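Local coordinates for protein tungsten formylmethanofuran dehydrogenase subunit E (Syntrophus aciditrophicus, PDB 3D00) that binds zinc through four cysteines of a treble-clef finger, resembles formylmethanofuran dehydrogenase subunit E, and is otherwise of unsettled function, at residues A4-L8 and G34-D38; A27-G33 and C59-A63; G83-V87 and R99-D103. One frame throughout, in Å; residues are numbered along the deposited sequence. Where two conformers were deposited one is given.

Contact 1 of 3, residues A4-L8 and G34-D38; sequences ARNIL and GFMVD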
loop_
_atom_site.group_PDB
_atom_site.type_symbol
_atom_site.label_atom_id
_atom_site.label_comp_id
_atom_site.label_asym_id
_atom_site.label_seq_id
_atom_site.Cartn_x
_atom_site.Cartn_y
_atom_site.Cartn_z
ATOM N N ALA A 4 17.268 -10.642 -22.572
ATOM C CA ALA A 4 15.792 -10.666 -22.633
ATOM C C ALA A 4 15.283 -11.109 -21.285
ATOM O O ALA A 4 15.624 -12.205 -20.828
ATOM C CB ALA A 4 15.296 -11.628 -23.690
ATOM N N ARG A 5 14.481 -10.258 -20.655
ATOM C CA ARG A 5 14.056 -10.494 -19.296
ATOM C C ARG A 5 12.662 -9.993 -19.069
ATOM O O ARG A 5 12.453 -9.016 -18.331
ATOM C CB ARG A 5 15.024 -9.831 -18.331
ATOM C CG ARG A 5 16.358 -10.532 -18.318
ATOM C CD ARG A 5 16.785 -10.729 -16.941
ATOM N NE ARG A 5 17.957 -11.564 -16.820
ATOM C CZ ARG A 5 17.941 -12.889 -16.875
ATOM N NH1 ARG A 5 16.824 -13.564 -17.120
ATOM N NH2 ARG A 5 19.066 -13.535 -16.695
ATOM N N ASN A 6 11.697 -10.688 -19.664
ATOM C CA ASN A 6 10.286 -10.452 -19.359
ATOM C C ASN A 6 9.842 -10.634 -17.874
ATOM O O ASN A 6 10.337 -11.492 -17.126
ATOM C CB ASN A 6 9.414 -11.266 -20.311
ATOM C CG ASN A 6 9.683 -10.908 -21.754
ATOM O OD1 ASN A 6 10.652 -10.199 -22.042
ATOM N ND2 ASN A 6 8.842 -11.379 -22.663
ATOM N N ILE A 7 8.926 -9.765 -17.457
ATOM C CA ILE A 7 8.364 -9.774 -16.099
ATOM C C ILE A 7 6.864 -9.943 -16.246
ATOM O O ILE A 7 6.175 -9.048 -16.734
ATOM C CB ILE A 7 8.743 -8.517 -15.343
ATOM C CG1 ILE A 7 10.228 -8.617 -14.973
ATOM C CG2 ILE A 7 7.877 -8.368 -14.087
ATOM C CD1 ILE A 7 10.902 -7.301 -14.836
ATOM N N LEU A 8 6.388 -11.129 -15.865
ATOM C CA LEU A 8 5.081 -11.639 -16.264
ATOM C C LEU A 8 4.863 -11.363 -17.783
ATOM O O LEU A 8 5.649 -11.842 -18.597
ATOM C CB LEU A 8 3.967 -11.093 -15.347
ATOM C CG LEU A 8 4.025 -11.456 -13.847
ATOM C CD1 LEU A 8 2.918 -10.794 -13.147
ATOM C CD2 LEU A 8 3.932 -12.959 -13.609
ATOM N N GLY A 34 10.205 -7.114 -9.248
ATOM C CA GLY A 34 9.602 -7.706 -10.449
ATOM C C GLY A 34 10.011 -9.138 -10.749
ATOM O O GLY A 34 9.191 -9.979 -11.202
ATOM N N PHE A 35 11.301 -9.402 -10.588
ATOM C CA PHE A 35 11.813 -10.737 -10.802
ATOM C C PHE A 35 11.276 -11.631 -9.750
ATOM O O PHE A 35 11.017 -12.775 -10.001
ATOM C CB PHE A 35 13.329 -10.747 -10.816
ATOM C CG PHE A 35 13.901 -10.165 -12.057
ATOM C CD1 PHE A 35 13.720 -10.802 -13.275
ATOM C CD2 PHE A 35 14.667 -9.012 -12.012
ATOM C CE1 PHE A 35 14.252 -10.281 -14.418
ATOM C CE2 PHE A 35 15.209 -8.490 -13.148
ATOM C CZ PHE A 35 14.995 -9.103 -14.347
HETATM N N MSE A 36 11.143 -11.123 -8.544
HETATM C CA MSE A 36 10.636 -11.935 -7.457
HETATM C C MSE A 36 9.177 -12.330 -7.605
HETATM O O MSE A 36 8.809 -13.488 -7.428
HETATM C CB MSE A 36 10.853 -11.230 -6.117
HETATM C CG MSE A 36 12.305 -11.107 -5.758
HETATM SE SE MSE A 36 12.575 -9.784 -4.332
HETATM C CE MSE A 36 12.072 -10.757 -2.857
ATOM N N VAL A 37 8.350 -11.378 -7.957
ATOM C CA VAL A 37 6.931 -11.623 -8.151
ATOM C C VAL A 37 6.710 -12.523 -9.360
ATOM O O VAL A 37 5.873 -13.427 -9.307
ATOM C CB VAL A 37 6.143 -10.296 -8.312
ATOM C CG1 VAL A 37 4.681 -10.543 -8.797
ATOM C CG2 VAL A 37 6.187 -9.523 -7.023
ATOM N N ASP A 38 7.479 -12.300 -10.428
ATOM C CA ASP A 38 7.459 -13.195 -11.571
ATOM C C ASP A 38 7.801 -14.655 -11.223
ATOM O O ASP A 38 7.099 -15.561 -11.639
ATOM C CB ASP A 38 8.410 -12.668 -12.660
ATOM C CG ASP A 38 8.506 -13.581 -13.849
ATOM O OD1 ASP A 38 7.668 -13.483 -14.774
ATOM O OD2 ASP A 38 9.449 -14.371 -13.869
#

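Contact 2 of 3, residues A27-G33 and C59-A63; sequences APGVLIG and CLPDA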
loop_
_atom_site.group_PDB
_atom_site.type_symbol
_atom_site.label_atom_id
_atom_site.label_comp_id
_atom_site.label_asym_id
_atom_site.label_seq_id
_atom_site.Cartn_x
_atom_site.Cartn_y
_atom_site.Cartn_z
ATOM N N ALA A 27 13.519 2.218 -9.094
ATOM C CA ALA A 27 14.319 1.858 -7.939
ATOM C C ALA A 27 14.770 0.424 -8.069
ATOM O O ALA A 27 13.989 -0.419 -8.491
ATOM C CB ALA A 27 13.537 2.048 -6.668
ATOM N N PRO A 28 16.041 0.131 -7.720
ATOM C CA PRO A 28 16.528 -1.254 -7.718
ATOM C C PRO A 28 15.587 -2.252 -7.061
ATOM O O PRO A 28 15.376 -3.309 -7.608
ATOM C CB PRO A 28 17.840 -1.162 -6.928
ATOM C CG PRO A 28 18.319 0.211 -7.165
ATOM C CD PRO A 28 17.100 1.079 -7.326
ATOM N N GLY A 29 15.038 -1.899 -5.899
ATOM C CA GLY A 29 14.138 -2.749 -5.145
ATOM C C GLY A 29 12.893 -3.182 -5.887
ATOM O O GLY A 29 12.461 -4.329 -5.779
ATOM N N VAL A 30 12.306 -2.267 -6.656
ATOM C CA VAL A 30 11.084 -2.566 -7.414
ATOM C C VAL A 30 11.420 -3.353 -8.675
ATOM O O VAL A 30 10.662 -4.180 -9.100
ATOM C CB VAL A 30 10.310 -1.293 -7.769
ATOM C CG1 VAL A 30 8.964 -1.652 -8.359
ATOM C CG2 VAL A 30 10.130 -0.471 -6.537
ATOM N N LEU A 31 12.578 -3.086 -9.258
ATOM C CA LEU A 31 13.108 -3.891 -10.380
ATOM C C LEU A 31 13.370 -5.349 -9.924
ATOM O O LEU A 31 12.844 -6.325 -10.508
ATOM C CB LEU A 31 14.395 -3.221 -10.945
ATOM C CG LEU A 31 14.252 -1.869 -11.647
ATOM C CD1 LEU A 31 15.593 -1.240 -11.968
ATOM C CD2 LEU A 31 13.454 -2.057 -12.896
ATOM N N ILE A 32 14.149 -5.498 -8.851
ATOM C CA ILE A 32 14.414 -6.818 -8.318
ATOM C C ILE A 32 13.067 -7.454 -7.944
ATOM O O ILE A 32 12.821 -8.593 -8.280
ATOM C CB ILE A 32 15.422 -6.798 -7.151
ATOM C CG1 ILE A 32 16.792 -6.305 -7.645
ATOM C CG2 ILE A 32 15.578 -8.203 -6.567
ATOM C CD1 ILE A 32 17.787 -6.087 -6.511
ATOM N N GLY A 33 12.208 -6.682 -7.289
ATOM C CA GLY A 33 10.866 -7.052 -6.916
ATOM C C GLY A 33 10.073 -7.662 -8.032
ATOM O O GLY A 33 9.333 -8.595 -7.784
ATOM N N CYS A 59 9.676 -0.487 -1.375
ATOM C CA CYS A 59 9.759 -0.874 -2.786
ATOM C C CYS A 59 8.949 -2.089 -3.177
ATOM O O CYS A 59 8.176 -2.064 -4.134
ATOM C CB CYS A 59 11.226 -1.108 -3.225
ATOM S SG CYS A 59 12.176 0.387 -3.354
ATOM N N LEU A 60 9.177 -3.170 -2.467
ATOM C CA LEU A 60 8.592 -4.436 -2.814
ATOM C C LEU A 60 7.078 -4.376 -2.899
ATOM O O LEU A 60 6.508 -4.997 -3.793
ATOM C CB LEU A 60 9.047 -5.506 -1.837
ATOM C CG LEU A 60 9.281 -6.948 -2.287
ATOM C CD1 LEU A 60 9.710 -7.092 -3.702
ATOM C CD2 LEU A 60 10.301 -7.604 -1.366
ATOM N N PRO A 61 6.387 -3.636 -1.976
ATOM C CA PRO A 61 4.941 -3.551 -2.228
ATOM C C PRO A 61 4.498 -3.063 -3.612
ATOM O O PRO A 61 3.485 -3.536 -4.105
ATOM C CB PRO A 61 4.479 -2.580 -1.157
ATOM C CG PRO A 61 5.420 -2.783 -0.027
ATOM C CD PRO A 61 6.742 -2.957 -0.697
ATOM N N ASP A 62 5.215 -2.109 -4.207
ATOM C CA ASP A 62 4.838 -1.578 -5.520
ATOM C C ASP A 62 5.027 -2.552 -6.649
ATOM O O ASP A 62 4.312 -2.475 -7.628
ATOM C CB ASP A 62 5.553 -0.269 -5.804
ATOM C CG ASP A 62 5.020 0.872 -4.940
ATOM O OD1 ASP A 62 4.012 0.697 -4.215
ATOM O OD2 ASP A 62 5.598 1.969 -5.009
ATOM N N ALA A 63 5.980 -3.488 -6.515
ATOM C CA ALA A 63 6.156 -4.578 -7.499
ATOM C C ALA A 63 4.913 -5.458 -7.515
ATOM O O ALA A 63 4.351 -5.758 -8.573
ATOM C CB ALA A 63 7.387 -5.417 -7.134
#

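Contact 3 of 3, residues G83-V87 and R99-D103; sequences GLFAV and RVFLD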
loop_
_atom_site.group_PDB
_atom_site.type_symbol
_atom_site.label_atom_id
_atom_site.label_comp_id
_atom_site.label_asym_id
_atom_site.label_seq_id
_atom_site.Cartn_x
_atom_site.Cartn_y
_atom_site.Cartn_z
ATOM N N GLY A 83 11.479 -5.593 7.658
ATOM C CA GLY A 83 12.782 -5.258 7.079
ATOM C C GLY A 83 13.444 -6.348 6.261
ATOM O O GLY A 83 14.626 -6.258 5.960
ATOM N N LEU A 84 12.665 -7.361 5.884
ATOM C CA LEU A 84 13.144 -8.503 5.133
ATOM C C LEU A 84 12.678 -8.346 3.684
ATOM O O LEU A 84 11.522 -8.121 3.415
ATOM C CB LEU A 84 12.626 -9.810 5.723
ATOM C CG LEU A 84 13.117 -10.114 7.130
ATOM C CD1 LEU A 84 12.409 -11.335 7.680
ATOM C CD2 LEU A 84 14.648 -10.304 7.174
ATOM N N PHE A 85 13.624 -8.427 2.765
ATOM C CA PHE A 85 13.353 -8.268 1.328
ATOM C C PHE A 85 12.837 -9.609 0.803
ATOM O O PHE A 85 13.563 -10.383 0.207
ATOM C CB PHE A 85 14.604 -7.789 0.569
ATOM C CG PHE A 85 14.283 -7.029 -0.684
ATOM C CD1 PHE A 85 13.773 -5.747 -0.611
ATOM C CD2 PHE A 85 14.481 -7.588 -1.924
ATOM C CE1 PHE A 85 13.443 -5.040 -1.758
ATOM C CE2 PHE A 85 14.153 -6.878 -3.094
ATOM C CZ PHE A 85 13.640 -5.616 -3.000
ATOM N N ALA A 86 11.563 -9.846 1.057
ATOM C CA ALA A 86 10.909 -11.099 0.719
ATOM C C ALA A 86 9.422 -10.842 0.431
ATOM O O ALA A 86 8.800 -9.927 0.973
ATOM C CB ALA A 86 11.063 -12.067 1.862
ATOM N N VAL A 87 8.872 -11.633 -0.480
ATOM C CA VAL A 87 7.443 -11.595 -0.765
ATOM C C VAL A 87 6.974 -13.039 -0.802
ATOM O O VAL A 87 7.718 -13.900 -1.234
ATOM C CB VAL A 87 7.159 -10.914 -2.168
ATOM C CG1 VAL A 87 8.051 -11.559 -3.284
ATOM C CG2 VAL A 87 5.649 -11.010 -2.549
ATOM N N ARG A 99 7.430 -18.391 -0.920
ATOM C CA ARG A 99 8.140 -17.218 -0.501
ATOM C C ARG A 99 9.386 -17.084 -1.331
ATOM O O ARG A 99 10.099 -18.076 -1.555
ATOM C CB ARG A 99 8.552 -17.360 0.939
ATOM C CG ARG A 99 9.223 -16.150 1.510
ATOM C CD ARG A 99 9.525 -16.497 2.968
ATOM N NE ARG A 99 10.075 -15.367 3.682
ATOM C CZ ARG A 99 11.350 -15.180 3.922
ATOM N NH1 ARG A 99 12.223 -16.068 3.518
ATOM N NH2 ARG A 99 11.738 -14.077 4.547
ATOM N N VAL A 100 9.659 -15.845 -1.756
ATOM C CA VAL A 100 10.815 -15.535 -2.561
ATOM C C VAL A 100 11.594 -14.450 -1.868
ATOM O O VAL A 100 11.036 -13.473 -1.393
ATOM C CB VAL A 100 10.454 -15.057 -4.001
ATOM C CG1 VAL A 100 11.739 -14.861 -4.802
ATOM C CG2 VAL A 100 9.536 -16.039 -4.678
ATOM N N PHE A 101 12.900 -14.641 -1.843
ATOM C CA PHE A 101 13.794 -13.732 -1.229
ATOM C C PHE A 101 15.157 -13.739 -1.939
ATOM O O PHE A 101 15.425 -14.578 -2.811
ATOM C CB PHE A 101 13.920 -14.094 0.264
ATOM C CG PHE A 101 14.439 -15.495 0.551
ATOM C CD1 PHE A 101 13.609 -16.578 0.485
ATOM C CD2 PHE A 101 15.748 -15.695 0.927
ATOM C CE1 PHE A 101 14.078 -17.846 0.788
ATOM C CE2 PHE A 101 16.235 -16.967 1.233
ATOM C CZ PHE A 101 15.392 -18.036 1.161
ATOM N N LEU A 102 16.003 -12.790 -1.561
ATOM C CA LEU A 102 17.339 -12.676 -2.127
ATOM C C LEU A 102 18.331 -13.606 -1.411
ATOM O O LEU A 102 18.333 -13.723 -0.188
ATOM C CB LEU A 102 17.825 -11.226 -2.093
ATOM C CG LEU A 102 17.526 -10.368 -3.331
ATOM C CD1 LEU A 102 16.087 -10.556 -3.668
ATOM C CD2 LEU A 102 17.873 -8.873 -3.108
ATOM N N ASP A 103 19.159 -14.255 -2.215
ATOM C CA ASP A 103 20.151 -15.219 -1.769
ATOM C C ASP A 103 21.521 -14.561 -2.021
ATOM O O ASP A 103 22.018 -14.541 -3.149
ATOM C CB ASP A 103 19.971 -16.506 -2.590
ATOM C CG ASP A 103 20.596 -17.745 -1.946
ATOM O OD1 ASP A 103 20.438 -17.959 -0.727
ATOM O OD2 ASP A 103 21.214 -18.544 -2.702
#

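Contact 1 of 3, residues A4-L8 and G34-D38
With CG of Asp38 anti to the backbone N (chi1 177°), the carboxylate reaches from its helix to Leu8, and with CG of Phe35 beside the backbone N the ring swings round to meet Arg5. Asp38 OD1 accepts a hydrogen bond from the backbone N of Leu8 at 2.9 Å, with 150° at the hydrogen; the donor comes to the anti side of the carboxylate, 29° out of its plane. A short side chain with a carboxylate suits the place, since it takes up the N-H of a loop residue close to the helix. Leu8 CD2 lies alongside, 3.9 Å from Asp38 OD1. The N-terminal loop ahead of helix 12-23 packs here against helix 28-42 of the FmdE core. Ile7 fills the middle: its CG2 sits 3.6 Å from Gly34 O, and its CD1 lies over one face of the Phe35 ring. Gly34 has no side chain, so Ile7 can approach its carbonyl; a CB would stand tight against Ile7 CD1. Farther out, Arg5 crosses Phe35, CD coming obliquely to 3.5 Å from Phe35 CZ, while its guanidinium stands nearly perpendicular to the ring and its NH2 is hydrogen-bonded to Glu137 O.

Contact 2 of 3, residues A27-G33 and C59-A63
Cys59 is the bump that Gly29 receives. Its CB lies 3.8 Å from Gly29 C, in a hollow that exists because Gly29 has no side chain: a CB there would clash with Cys59 CB. The sulfur goes on to Ala27 CB, 3.9 Å from Cys59 SG, a methyl small enough to take it at the N-cap position. Val30 comes at Cys59 from the other helix; in the conformer described, one of two, its CG2 is 3.5 Å from both Cys59 O and Cys59 CB, and its CG1 points at the first turn of the facing helix, near Ala63 N. Two helix beginnings meet in this way, with Ala27 and Cys59 as the N-cap residues of helices 28-42 and 60-67 in the alpha+beta core of the FmdE family. One turn on from Gly29, Gly33 opens a second hollow. Leu60 CD1 enters it to 3.4 Å from Gly33 CA, and Ala63 CB rests 3.6 Å from Gly33 C; a CB on Gly33 would collide with both. Gly29 and Gly33 leave backbone bare on this side of the helix, with Val30 projecting between. No hydrogen bond joins the two segments. On helix 60-67, Asp62 is held by His23 and by Thr71 and Gly73 of the second subunit.

Contact 3 of 3, residues G83-V87 and R99-D103
Arg99 reaches across from beside Val87 O past Ala86 to Leu84. Its CB lies 4.2 Å from Val87 O and CG somewhat nearer the same oxygen; with CG anti to the backbone N (chi1 -176°), the chain runs extended to NE. NE and then CZ pass over Ala86 CB, and NH2 comes closest, 3.4 Å from that methyl, so that one face of the guanidinium lies on Ala86 while an edge meets Leu84 CD1. Alanine suits the place, being small enough for the flat group to lie close on it. The tip of Arg99 forms salt bridges with Glu55 and with Glu171 of the second subunit, so an alanine here would probably leave both carboxylates without this partner and uncover the methyl of Ala86. The backbones belong to the antiparallel beta hairpin of strands 86-91 and 96-102 in the central sheet. Val87 and Val100 form a hydrogen-bonded pair of it: Val87 N donates to Val100 O at 3.0 Å and Val100 N to Val87 O at 2.8 Å, the latter nearly straight at 170°. Beta-branched valines suit such extended backbone, and Val100 also packs on Ala40 of helix 28-42. Phe85 is the centre of an inverse gamma turn in this segment. The edge of its ring meets Leu102, CD2 of Phe85 lying 3.8 Å from Leu102 CD1, beside Met36 and Phe117.

Overall arrangement
Contacts 1 and 2 share helix 28-42, lie about 11 Å apart between centres, and cross along the chain: residues 4-8, 27-33, 34-38 and 59-63 follow in alternation. Contact 3 comes later, its centre about 11 Å from that of contact 2 and 15 Å from that of contact 1, and lies in the five-stranded mixed sheet. Met36 carries contact 1 to the sheet, packing on Phe85 and Leu102, while Leu60 and Ile32 do the same for contact 2. Helix 28-42 is therefore sandwiched among loop, helix and sheet. Core residues of contacts 2 and 3 also lie at the interface with the second subunit; contact 3 meets its treble-clef region, though no contact touches the zinc itself.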